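Phosphoribosylaminoimidazole-succinocarboxamide synthase (Pyrococcus horikoshii, PDB 4O7R) catalyses the ATP-dependent joining of L-aspartate to the carboxylate of 5-amino-1-(5-phospho-D-ribosyl)imidazole-4-carboxylate, giving SAICAR in de novo purine biosynthesis. Local coordinates at residues A31-G36 and V212-K217; V172-E177 and D195-W200; V91-V96 and E118-N123. All coordinates share one frame; numbering follows the deposited sequence.

The three contacts surround one bound uridine-5'-monophosphate, two from the large sheet and one from the hairpin and helix beside it. Contacts 2 and 3 share the large antiparallel sheet: strands 169-180 and 84-93 are neighbours in it, and the two contact centres lie about 9 Å apart. Contact 1 joins the small hairpin of strands 30-33 and 38-41 to helix 211-214, its centre about 14 Å from that of contact 2 and about 17 Å from that of contact 3. Along the chain, contact 3 comes first and contact 2 after it, both lying between the two segments of contact 1. Segments distant in sequence thus line one cleft, filled here by uridine monophosphate.

Contact 1. Residues A31-G36 and V212-K217; sequences ATAFDG and VFRFDK. With U5P (uridine-5'-monophosphate), chain B; PO4 (phosphate ion), chain D.
Oxygen O3 of the bound phosphate ion is gripped from both segments: Arg214 NE donates to it at 2.8 Å, and the backbone N of Phe34 at 3.2 Å. Asp35 N adds a weak bond to O4 of the same ion. The guanidinium meets the phosphate edge-on, with Arg214 NH1 donating to phosphate O2 at 2.9 Å in an almost straight bond (171°). The same NH1 also donates to O2' of the uridine monophosphate, so one arginine bridges the two ligands. With chi2 and chi3 both near 180°, the chain of Arg214 stretches past Ala33 to put the guanidinium at the phosphate, and on the way Arg214 CG packs 3.7 Å from Ala33 CB.

Away from the ligands the contact is mainly apolar. The ring of Phe213 puts CE2 3.8 Å from Ala33 CB and brings its edge against the carbonyl carbon of Thr32. At the more exposed end, Phe34 CZ touches Phe215 CE1 at 3.7 Å, the two ring planes inclined at 57°, while the edge of the Phe34 ring meets the carbonyl oxygen of Arg214.

Helix 211-214 closes with a Schellman motif, Asp216 at C-prime, and Asp211 in that helix forms a salt bridge with Arg214 NH2. Lys38, on the strand paired with 30-33, bridges to Asp216, while Phe213 also packs on Leu220 of helix 220-232.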
loop_
_atom_site.group_PDB
_atom_site.type_symbol
_atom_site.label_atom_id
_atom_site.label_comp_id
_atom_site.label_asym_id
_atom_site.label_seq_id
_atom_site.Cartn_x
_atom_site.Cartn_y
_atom_site.Cartn_z
ATOM N N ALA A 31 3.011 -2.205 27.648
ATOM C CA ALA A 31 2.553 -2.728 26.369
ATOM C C ALA A 31 1.380 -1.903 25.881
ATOM O O ALA A 31 0.575 -1.419 26.688
ATOM C CB ALA A 31 2.171 -4.202 26.487
ATOM N N THR A 32 1.296 -1.711 24.567
ATOM C CA THR A 32 0.182 -0.980 23.964
ATOM C C THR A 32 -0.355 -1.777 22.785
ATOM O O THR A 32 0.296 -2.698 22.298
ATOM C CB THR A 32 0.577 0.433 23.461
ATOM O OG1 THR A 32 1.523 0.318 22.393
ATOM C CG2 THR A 32 1.184 1.299 24.564
ATOM N N ALA A 33 -1.545 -1.411 22.333
ATOM C CA ALA A 33 -2.162 -2.010 21.169
ATOM C C ALA A 33 -3.163 -1.017 20.622
ATOM O O ALA A 33 -3.486 -0.021 21.281
ATOM C CB ALA A 33 -2.851 -3.312 21.541
ATOM N N PHE A 34 -3.632 -1.292 19.410
ATOM C CA PHE A 34 -4.639 -0.477 18.716
ATOM C C PHE A 34 -4.265 1.006 18.637
ATOM O O PHE A 34 -5.003 1.893 19.103
ATOM C CB PHE A 34 -6.044 -0.733 19.297
ATOM C CG PHE A 34 -6.422 -2.194 19.323
ATOM C CD1 PHE A 34 -6.391 -2.962 18.150
ATOM C CD2 PHE A 34 -6.790 -2.816 20.516
ATOM C CE1 PHE A 34 -6.726 -4.309 18.170
ATOM C CE2 PHE A 34 -7.137 -4.161 20.536
ATOM C CZ PHE A 34 -7.108 -4.908 19.361
ATOM N N ASP A 35 -3.093 1.247 18.042
ATOM C CA ASP A 35 -2.530 2.586 17.860
ATOM C C ASP A 35 -2.421 3.280 19.228
ATOM O O ASP A 35 -2.867 4.414 19.408
ATOM C CB ASP A 35 -3.374 3.385 16.836
ATOM C CG ASP A 35 -2.603 4.532 16.183
ATOM O OD1 ASP A 35 -1.570 4.292 15.507
ATOM O OD2 ASP A 35 -3.056 5.691 16.332
ATOM N N GLY A 36 -1.842 2.568 20.198
ATOM C CA GLY A 36 -1.626 3.095 21.543
ATOM C C GLY A 36 -2.836 3.270 22.458
ATOM O O GLY A 36 -2.669 3.688 23.600
ATOM N N VAL A 212 -2.281 -12.190 22.261
ATOM C CA VAL A 212 -2.834 -12.579 23.565
ATOM C C VAL A 212 -3.345 -11.341 24.329
ATOM O O VAL A 212 -4.465 -11.339 24.856
ATOM C CB VAL A 212 -1.786 -13.377 24.369
ATOM C CG1 VAL A 212 -2.272 -13.707 25.783
ATOM C CG2 VAL A 212 -1.423 -14.650 23.614
ATOM N N PHE A 213 -2.527 -10.284 24.348
ATOM C CA PHE A 213 -2.909 -9.002 24.936
ATOM C C PHE A 213 -3.899 -8.262 24.042
ATOM O O PHE A 213 -4.966 -7.883 24.495
ATOM C CB PHE A 213 -1.654 -8.165 25.223
ATOM C CG PHE A 213 -1.917 -6.707 25.549
ATOM C CD1 PHE A 213 -2.612 -6.334 26.703
ATOM C CD2 PHE A 213 -1.411 -5.703 24.733
ATOM C CE1 PHE A 213 -2.826 -4.988 27.006
ATOM C CE2 PHE A 213 -1.625 -4.363 25.029
ATOM C CZ PHE A 213 -2.330 -4.005 26.169
ATOM N N ARG A 214 -3.540 -8.057 22.777
ATOM C CA ARG A 214 -4.417 -7.389 21.814
ATOM C C ARG A 214 -5.872 -7.884 21.948
ATOM O O ARG A 214 -6.790 -7.080 22.157
ATOM C CB ARG A 214 -3.930 -7.605 20.369
ATOM C CG ARG A 214 -2.905 -6.619 19.845
ATOM C CD ARG A 214 -2.552 -6.966 18.402
ATOM N NE ARG A 214 -1.343 -6.281 17.934
ATOM C CZ ARG A 214 -0.162 -6.854 17.676
ATOM N NH1 ARG A 214 0.833 -6.080 17.266
ATOM N NH2 ARG A 214 0.050 -8.178 17.812
ATOM N N PHE A 215 -6.070 -9.201 21.843
ATOM C CA PHE A 215 -7.424 -9.757 21.791
ATOM C C PHE A 215 -7.847 -10.548 23.042
ATOM O O PHE A 215 -8.742 -11.388 22.962
ATOM C CB PHE A 215 -7.594 -10.612 20.519
ATOM C CG PHE A 215 -7.240 -9.887 19.240
ATOM C CD1 PHE A 215 -7.959 -8.768 18.824
ATOM C CD2 PHE A 215 -6.179 -10.330 18.446
ATOM C CE1 PHE A 215 -7.634 -8.103 17.648
ATOM C CE2 PHE A 215 -5.848 -9.670 17.272
ATOM C CZ PHE A 215 -6.584 -8.558 16.869
ATOM N N ASP A 216 -7.193 -10.287 24.182
ATOM C CA ASP A 216 -7.521 -10.917 25.469
ATOM C C ASP A 216 -7.677 -12.424 25.339
ATOM O O ASP A 216 -8.769 -12.956 25.521
ATOM C CB ASP A 216 -8.801 -10.310 26.070
ATOM C CG ASP A 216 -8.779 -8.792 26.068
ATOM O OD1 ASP A 216 -7.889 -8.202 26.703
ATOM O OD2 ASP A 216 -9.651 -8.185 25.427
ATOM N N LYS A 217 -6.588 -13.110 25.023
ATOM C CA LYS A 217 -6.665 -14.536 24.745
ATOM C C LYS A 217 -6.179 -15.366 25.909
ATOM O O LYS A 217 -6.241 -16.589 25.868
ATOM C CB LYS A 217 -5.869 -14.888 23.481
ATOM C CG LYS A 217 -6.383 -14.222 22.216
ATOM C CD LYS A 217 -5.553 -14.662 21.028
ATOM C CE LYS A 217 -6.424 -14.938 19.823
ATOM N NZ LYS A 217 -5.546 -14.903 18.627
HETATM N N1 U5P B . 3.520 -4.894 14.151
HETATM C C2 U5P B . 4.410 -4.209 15.040
HETATM N N3 U5P B . 4.247 -2.894 15.292
HETATM C C4 U5P B . 3.228 -2.219 14.709
HETATM C C5 U5P B . 2.344 -2.860 13.829
HETATM C C6 U5P B . 2.509 -4.216 13.560
HETATM O O2 U5P B . 5.345 -4.820 15.590
HETATM O O4 U5P B . 3.074 -0.999 14.939
HETATM C "C1'" U5P B . 3.706 -6.329 13.878
HETATM C "C2'" U5P B . 2.569 -7.161 14.448
HETATM O "O2'" U5P B . 2.822 -7.569 15.794
HETATM C "C3'" U5P B . 2.541 -8.332 13.483
HETATM C "C4'" U5P B . 2.949 -7.745 12.128
HETATM O "O3'" U5P B . 3.549 -9.261 13.859
HETATM O "O4'" U5P B . 3.726 -6.587 12.460
HETATM C "C5'" U5P B . 1.763 -7.384 11.218
HETATM O "O5'" U5P B . 0.895 -6.468 11.889
HETATM P P U5P B . -0.579 -6.075 11.379
HETATM O O1P U5P B . -1.276 -7.348 11.036
HETATM O O2P U5P B . -1.176 -5.350 12.574
HETATM O O3P U5P B . -0.318 -5.167 10.194
HETATM P P PO4 D . -0.561 -2.607 17.657
HETATM O O1 PO4 D . 0.308 -2.201 18.841
HETATM O O2 PO4 D . 0.369 -3.292 16.662
HETATM O O3 PO4 D . -1.708 -3.510 18.063
HETATM O O4 PO4 D . -1.223 -1.403 17.007
#

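Contact 2. Residues V172-E177 and D195-W200; sequences VDFKLE and DTCRFW. With U5P (uridine-5'-monophosphate), chain B.
Asp173 and Arg198 form a salt bridge, Arg198 NH1 donating to Asp173 OD2 at 2.8 Å. The carboxylate oxygen lies close to the guanidinium plane and is met on its syn side, although the two flat groups are turned 71° apart. The other oxygen, Asp173 OD1, accepts a 2.5 Å bond from O3' of the uridine monophosphate, and Arg198 NH1 also donates to the nucleotide's phosphate oxygen O1P at 3.0 Å. The pair therefore holds the ligand at both its sugar and its phosphate. With CG tucked between the backbone N and the carbonyl carbon (chi1 55°), the Asp173 carboxylate reaches back to Arg198, whose NE pairs with Asp211.

Backbone bonds join the segments: Arg198 N to Asp173 O, Val172 N to Arg198 O, and Lys175 N to Thr196 O, the last at 2.7 Å. A water links Lys175 O with Thr196 OG1. Lys175 bends at chi2 and chi3, which brings CE to 3.3 Å from the uracil O2, while NZ pairs with Asp190 and Glu177.

Farther out the contact is packing. Val172 CG2 sits over the face of Trp200, 3.5 Å from the centroid of the five-membered ring, in a CH-pi contact. Phe174 CB meets Cys197 SG at 3.6 Å across their non-hydrogen-bonded pair, on the sheet face where Phe174 packs against helix 143-166.

These are adjacent antiparallel strands, 169-180 and 197-201, and the face carrying Asp173 and Arg198 lines the cleft that holds uridine monophosphate here, consistent with a site for a nucleotide substrate in this family.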
loop_
_atom_site.group_PDB
_atom_site.type_symbol
_atom_site.label_atom_id
_atom_site.label_comp_id
_atom_site.label_asym_id
_atom_site.label_seq_id
_atom_site.Cartn_x
_atom_site.Cartn_y
_atom_site.Cartn_z
ATOM N N VAL A 172 4.302 -16.438 11.853
ATOM C CA VAL A 172 3.164 -15.973 11.066
ATOM C C VAL A 172 3.505 -14.692 10.275
ATOM O O VAL A 172 3.407 -14.662 9.037
ATOM C CB VAL A 172 1.972 -15.824 12.030
ATOM C CG1 VAL A 172 0.804 -15.042 11.435
ATOM C CG2 VAL A 172 1.574 -17.206 12.564
ATOM N N ASP A 173 3.934 -13.659 10.995
ATOM C CA ASP A 173 4.405 -12.402 10.415
ATOM C C ASP A 173 5.300 -11.723 11.448
ATOM O O ASP A 173 5.456 -12.227 12.564
ATOM C CB ASP A 173 3.208 -11.486 10.020
ATOM C CG ASP A 173 2.264 -11.232 11.176
ATOM O OD1 ASP A 173 2.761 -11.101 12.305
ATOM O OD2 ASP A 173 1.025 -11.171 10.988
ATOM N N PHE A 174 5.868 -10.575 11.097
ATOM C CA PHE A 174 6.679 -9.811 12.047
ATOM C C PHE A 174 7.055 -8.474 11.438
ATOM O O PHE A 174 7.075 -8.342 10.213
ATOM C CB PHE A 174 7.941 -10.599 12.455
ATOM C CG PHE A 174 8.915 -10.839 11.326
ATOM C CD1 PHE A 174 9.957 -9.950 11.089
ATOM C CD2 PHE A 174 8.807 -11.965 10.528
ATOM C CE1 PHE A 174 10.854 -10.168 10.052
ATOM C CE2 PHE A 174 9.718 -12.198 9.495
ATOM C CZ PHE A 174 10.746 -11.296 9.257
ATOM N N LYS A 175 7.355 -7.499 12.290
ATOM C CA LYS A 175 7.730 -6.146 11.857
ATOM C C LYS A 175 9.237 -5.906 12.123
ATOM O O LYS A 175 9.752 -6.284 13.193
ATOM C CB LYS A 175 6.866 -5.110 12.571
ATOM C CG LYS A 175 7.107 -3.641 12.200
ATOM C CD LYS A 175 8.169 -2.943 13.057
ATOM C CE LYS A 175 7.743 -2.849 14.531
ATOM N NZ LYS A 175 8.778 -2.291 15.465
ATOM N N LEU A 176 9.919 -5.308 11.138
ATOM C CA LEU A 176 11.310 -4.867 11.259
ATOM C C LEU A 176 11.480 -3.362 11.028
ATOM O O LEU A 176 10.708 -2.740 10.310
ATOM C CB LEU A 176 12.216 -5.575 10.235
ATOM C CG LEU A 176 12.366 -7.091 10.261
ATOM C CD1 LEU A 176 13.268 -7.540 9.111
ATOM C CD2 LEU A 176 12.873 -7.571 11.619
ATOM N N GLU A 177 12.518 -2.791 11.624
ATOM C CA GLU A 177 12.896 -1.408 11.368
ATOM C C GLU A 177 14.385 -1.404 11.074
ATOM O O GLU A 177 15.114 -2.330 11.490
ATOM C CB GLU A 177 12.598 -0.525 12.585
ATOM C CG GLU A 177 11.124 -0.529 12.950
ATOM C CD GLU A 177 10.719 0.527 13.966
ATOM O OE1 GLU A 177 11.465 1.503 14.200
ATOM O OE2 GLU A 177 9.618 0.379 14.522
ATOM N N ASP A 195 6.368 -9.079 21.035
ATOM C CA ASP A 195 5.631 -7.842 20.780
ATOM C C ASP A 195 5.524 -7.535 19.272
ATOM O O ASP A 195 4.498 -7.034 18.814
ATOM C CB ASP A 195 6.361 -6.657 21.416
ATOM C CG ASP A 195 5.818 -6.267 22.805
ATOM O OD1 ASP A 195 5.925 -5.084 23.142
ATOM O OD2 ASP A 195 5.333 -7.118 23.565
ATOM N N THR A 196 6.584 -7.842 18.514
ATOM C CA THR A 196 6.714 -7.393 17.109
ATOM C C THR A 196 6.681 -8.544 16.063
ATOM O O THR A 196 6.933 -8.344 14.858
ATOM C CB THR A 196 7.951 -6.468 16.914
ATOM O OG1 THR A 196 9.151 -7.172 17.259
ATOM C CG2 THR A 196 7.819 -5.224 17.815
ATOM N N CYS A 197 6.338 -9.738 16.553
ATOM C CA CYS A 197 6.116 -10.911 15.717
ATOM C C CYS A 197 4.809 -11.549 16.125
ATOM O O CYS A 197 4.375 -11.398 17.265
ATOM C CB CYS A 197 7.208 -11.958 15.935
ATOM S SG CYS A 197 8.911 -11.396 15.780
ATOM N N ARG A 198 4.200 -12.269 15.192
ATOM C CA ARG A 198 3.227 -13.289 15.548
ATOM C C ARG A 198 3.901 -14.653 15.567
ATOM O O ARG A 198 4.652 -15.009 14.636
ATOM C CB ARG A 198 2.013 -13.286 14.602
ATOM C CG ARG A 198 1.138 -12.050 14.731
ATOM C CD ARG A 198 -0.207 -12.225 14.041
ATOM N NE ARG A 198 -1.096 -11.149 14.464
ATOM C CZ ARG A 198 -1.204 -9.969 13.860
ATOM N NH1 ARG A 198 -0.532 -9.719 12.735
ATOM N NH2 ARG A 198 -2.021 -9.048 14.362
ATOM N N PHE A 199 3.643 -15.394 16.646
ATOM C CA PHE A 199 4.147 -16.743 16.851
ATOM C C PHE A 199 2.987 -17.678 17.159
ATOM O O PHE A 199 2.257 -17.451 18.125
ATOM C CB PHE A 199 5.084 -16.768 18.058
ATOM C CG PHE A 199 6.352 -15.987 17.878
ATOM C CD1 PHE A 199 7.069 -16.043 16.678
ATOM C CD2 PHE A 199 6.862 -15.233 18.934
ATOM C CE1 PHE A 199 8.261 -15.342 16.537
ATOM C CE2 PHE A 199 8.048 -14.532 18.794
ATOM C CZ PHE A 199 8.751 -14.579 17.596
ATOM N N TRP A 200 2.794 -18.717 16.353
ATOM C CA TRP A 200 1.793 -19.736 16.693
ATOM C C TRP A 200 2.433 -21.040 17.075
ATOM O O TRP A 200 3.469 -21.404 16.531
ATOM C CB TRP A 200 0.804 -19.973 15.563
ATOM C CG TRP A 200 -0.080 -18.808 15.237
ATOM C CD1 TRP A 200 -0.192 -17.589 15.923
ATOM C CD2 TRP A 200 -1.052 -18.723 14.141
ATOM N NE1 TRP A 200 -1.107 -16.779 15.316
ATOM C CE2 TRP A 200 -1.671 -17.404 14.246
ATOM C CE3 TRP A 200 -1.448 -19.574 13.121
ATOM C CZ2 TRP A 200 -2.644 -16.977 13.352
ATOM C CZ3 TRP A 200 -2.420 -19.129 12.219
ATOM C CH2 TRP A 200 -3.004 -17.857 12.335
HETATM N N1 U5P B . 3.520 -4.894 14.151
HETATM C C2 U5P B . 4.410 -4.209 15.040
HETATM N N3 U5P B . 4.247 -2.894 15.292
HETATM C C4 U5P B . 3.228 -2.219 14.709
HETATM C C5 U5P B . 2.344 -2.860 13.829
HETATM C C6 U5P B . 2.509 -4.216 13.560
HETATM O O2 U5P B . 5.345 -4.820 15.590
HETATM O O4 U5P B . 3.074 -0.999 14.939
HETATM C "C1'" U5P B . 3.706 -6.329 13.878
HETATM C "C2'" U5P B . 2.569 -7.161 14.448
HETATM O "O2'" U5P B . 2.822 -7.569 15.794
HETATM C "C3'" U5P B . 2.541 -8.332 13.483
HETATM C "C4'" U5P B . 2.949 -7.745 12.128
HETATM O "O3'" U5P B . 3.549 -9.261 13.859
HETATM O "O4'" U5P B . 3.726 -6.587 12.460
HETATM C "C5'" U5P B . 1.763 -7.384 11.218
HETATM O "O5'" U5P B . 0.895 -6.468 11.889
HETATM P P U5P B . -0.579 -6.075 11.379
HETATM O O1P U5P B . -1.276 -7.348 11.036
HETATM O O2P U5P B . -1.176 -5.350 12.574
HETATM O O3P U5P B . -0.318 -5.167 10.194
HETATM O O HOH W 1 10.137 -8.471 14.862
#

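Contact 3. Residues V91-V96 and E118-N123; sequences VVRNVV and ELYYKN. With U5P (uridine-5'-monophosphate), chain B.
The guanidinium of Arg93 has C5' of the uridine monophosphate over one face, while its edge is turned to Glu118 OE1 and, farther off, to the hydroxyl of Tyr120. Arg93 NH1 donates to Glu118 OE1 at 2.8 Å in a salt bridge, the carboxylate and guanidinium planes standing 67° apart. That oxygen takes a second bond, 2.6 Å long, from Tyr120 OH, and the two donors approach from opposite faces of the carboxylate plane. Glu118 OE1 is thereby clamped, and Glu118 in turn helps fix the rotation of the guanidinium as a second-shell residue.

Arg93 also holds the nucleotide's phosphate: NH2 donates to O1P at 2.6 Å, and NH1, besides its bond to Glu118, reaches O3P at 3.2 Å. A bend at chi3 (76°) turns the guanidinium so that it meets carboxylate and phosphate together. An alanine here would remove both donors to the phosphate and is likely to leave the buried Glu118 carboxylate without its charged mate.

Strands 84-93 and 111-121 run antiparallel in the large sheet, and Val91 and Glu118 make a hydrogen-bonded pair. Val91 N donates to Glu118 O and Glu118 N to Val91 O, each bond 2.7 Å long. On the face that carries Val91 and Glu118, Val91 CG2 packs obliquely on the Tyr120 ring, 3.6 Å from CE2. The other branch, Val91 CG1, turns to the ligand and lies 3.7 Å from its C5'. Ser99 touches Tyr120 and is hydrogen-bonded to the nucleotide, and His135 of the second subunit packs on Glu118.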
loop_
_atom_site.group_PDB
_atom_site.type_symbol
_atom_site.label_atom_id
_atom_site.label_comp_id
_atom_site.label_asym_id
_atom_site.label_seq_id
_atom_site.Cartn_x
_atom_site.Cartn_y
_atom_site.Cartn_z
ATOM N N VAL A 91 7.035 -4.996 7.188
ATOM C CA VAL A 91 6.322 -6.173 7.680
ATOM C C VAL A 91 6.468 -7.366 6.730
ATOM O O VAL A 91 6.264 -7.257 5.520
ATOM C CB VAL A 91 4.832 -5.857 7.969
ATOM C CG1 VAL A 91 4.100 -7.119 8.395
ATOM C CG2 VAL A 91 4.720 -4.795 9.055
ATOM N N VAL A 92 6.850 -8.508 7.279
ATOM C CA VAL A 92 6.985 -9.707 6.463
ATOM C C VAL A 92 5.884 -10.669 6.917
ATOM O O VAL A 92 5.698 -10.870 8.126
ATOM C CB VAL A 92 8.408 -10.306 6.545
ATOM C CG1 VAL A 92 8.592 -11.483 5.571
ATOM C CG2 VAL A 92 9.432 -9.237 6.241
ATOM N N ARG A 93 5.127 -11.208 5.954
ATOM C CA ARG A 93 3.972 -12.081 6.269
ATOM C C ARG A 93 4.050 -13.437 5.559
ATOM O O ARG A 93 4.166 -13.483 4.335
ATOM C CB ARG A 93 2.645 -11.349 5.956
ATOM C CG ARG A 93 2.729 -9.841 6.232
ATOM C CD ARG A 93 1.395 -9.121 6.063
ATOM N NE ARG A 93 0.526 -9.380 7.201
ATOM C CZ ARG A 93 -0.014 -8.460 7.988
ATOM N NH1 ARG A 93 0.175 -7.153 7.772
ATOM N NH2 ARG A 93 -0.753 -8.862 9.011
ATOM N N ASN A 94 4.036 -14.527 6.330
ATOM C CA ASN A 94 4.004 -15.915 5.797
ATOM C C ASN A 94 2.582 -16.517 5.863
ATOM O O ASN A 94 2.142 -17.226 4.934
ATOM C CB ASN A 94 4.966 -16.819 6.583
ATOM C CG ASN A 94 6.389 -16.273 6.609
ATOM O OD1 ASN A 94 6.997 -16.095 5.559
ATOM N ND2 ASN A 94 6.913 -15.972 7.801
ATOM N N VAL A 95 1.885 -16.231 6.964
ATOM C CA VAL A 95 0.531 -16.721 7.220
ATOM C C VAL A 95 -0.422 -15.519 7.376
ATOM O O VAL A 95 -0.048 -14.501 7.969
ATOM C CB VAL A 95 0.490 -17.617 8.484
ATOM C CG1 VAL A 95 -0.942 -18.047 8.805
ATOM C CG2 VAL A 95 1.365 -18.852 8.301
ATOM N N VAL A 96 -1.633 -15.615 6.823
ATOM C CA VAL A 96 -2.596 -14.503 6.904
ATOM C C VAL A 96 -3.057 -14.318 8.355
ATOM O O VAL A 96 -3.455 -15.283 9.024
ATOM C CB VAL A 96 -3.804 -14.692 5.947
ATOM C CG1 VAL A 96 -4.875 -13.632 6.180
ATOM C CG2 VAL A 96 -3.346 -14.631 4.503
ATOM N N GLU A 118 5.384 -5.831 3.377
ATOM C CA GLU A 118 4.672 -4.549 3.405
ATOM C C GLU A 118 5.503 -3.433 4.022
ATOM O O GLU A 118 6.233 -3.645 4.989
ATOM C CB GLU A 118 3.329 -4.663 4.137
ATOM C CG GLU A 118 2.496 -5.831 3.639
ATOM C CD GLU A 118 1.178 -6.005 4.360
ATOM O OE1 GLU A 118 1.087 -5.692 5.573
ATOM O OE2 GLU A 118 0.228 -6.470 3.694
ATOM N N LEU A 119 5.379 -2.245 3.443
ATOM C CA LEU A 119 6.048 -1.057 3.909
ATOM C C LEU A 119 5.009 -0.152 4.527
ATOM O O LEU A 119 3.957 0.101 3.917
ATOM C CB LEU A 119 6.707 -0.314 2.738
ATOM C CG LEU A 119 7.803 -1.057 1.976
ATOM C CD1 LEU A 119 8.294 -0.142 0.861
ATOM C CD2 LEU A 119 8.929 -1.458 2.924
ATOM N N TYR A 120 5.314 0.332 5.730
ATOM C CA TYR A 120 4.453 1.267 6.457
ATOM C C TYR A 120 5.284 2.494 6.790
ATOM O O TYR A 120 6.450 2.368 7.173
ATOM C CB TYR A 120 3.910 0.624 7.748
ATOM C CG TYR A 120 2.906 -0.464 7.490
ATOM C CD1 TYR A 120 1.530 -0.173 7.369
ATOM C CD2 TYR A 120 3.317 -1.796 7.337
ATOM C CE1 TYR A 120 0.607 -1.184 7.113
ATOM C CE2 TYR A 120 2.398 -2.803 7.088
ATOM C CZ TYR A 120 1.054 -2.493 6.964
ATOM O OH TYR A 120 0.161 -3.527 6.707
ATOM N N TYR A 121 4.693 3.676 6.634
ATOM C CA TYR A 121 5.364 4.921 7.005
ATOM C C TYR A 121 5.127 5.176 8.507
ATOM O O TYR A 121 3.981 5.201 8.950
ATOM C CB TYR A 121 4.875 6.067 6.089
ATOM C CG TYR A 121 5.233 7.503 6.479
ATOM C CD1 TYR A 121 6.531 7.862 6.905
ATOM C CD2 TYR A 121 4.277 8.505 6.385
ATOM C CE1 TYR A 121 6.833 9.176 7.245
ATOM C CE2 TYR A 121 4.563 9.816 6.722
ATOM C CZ TYR A 121 5.830 10.151 7.156
ATOM O OH TYR A 121 6.068 11.472 7.478
ATOM N N LYS A 122 6.211 5.312 9.283
ATOM C CA LYS A 122 6.116 5.603 10.717
ATOM C C LYS A 122 5.706 7.034 10.902
ATOM O O LYS A 122 6.520 7.948 10.787
ATOM C CB LYS A 122 7.442 5.432 11.427
ATOM C CG LYS A 122 7.783 4.032 11.870
ATOM C CD LYS A 122 9.113 4.060 12.604
ATOM C CE LYS A 122 8.927 4.428 14.066
ATOM N NZ LYS A 122 8.298 3.287 14.776
ATOM N N ASN A 123 4.437 7.229 11.206
ATOM C CA ASN A 123 3.910 8.543 11.396
ATOM C C ASN A 123 2.683 8.393 12.283
ATOM O O ASN A 123 1.702 7.747 11.904
ATOM C CB ASN A 123 3.582 9.163 10.046
ATOM C CG ASN A 123 3.172 10.603 10.163
ATOM O OD1 ASN A 123 2.154 10.909 10.775
ATOM N ND2 ASN A 123 3.970 11.504 9.596
HETATM N N1 U5P B . 3.520 -4.894 14.151
HETATM C C2 U5P B . 4.410 -4.209 15.040
HETATM N N3 U5P B . 4.247 -2.894 15.292
HETATM C C4 U5P B . 3.228 -2.219 14.709
HETATM C C5 U5P B . 2.344 -2.860 13.829
HETATM C C6 U5P B . 2.509 -4.216 13.560
HETATM O O2 U5P B . 5.345 -4.820 15.590
HETATM O O4 U5P B . 3.074 -0.999 14.939
HETATM C "C1'" U5P B . 3.706 -6.329 13.878
HETATM C "C2'" U5P B . 2.569 -7.161 14.448
HETATM O "O2'" U5P B . 2.822 -7.569 15.794
HETATM C "C3'" U5P B . 2.541 -8.332 13.483
HETATM C "C4'" U5P B . 2.949 -7.745 12.128
HETATM O "O3'" U5P B . 3.549 -9.261 13.859
HETATM O "O4'" U5P B . 3.726 -6.587 12.460
HETATM C "C5'" U5P B . 1.763 -7.384 11.218
HETATM O "O5'" U5P B . 0.895 -6.468 11.889
HETATM P P U5P B . -0.579 -6.075 11.379
HETATM O O1P U5P B . -1.276 -7.348 11.036
HETATM O O2P U5P B . -1.176 -5.350 12.574
HETATM O O3P U5P B . -0.318 -5.167 10.194
#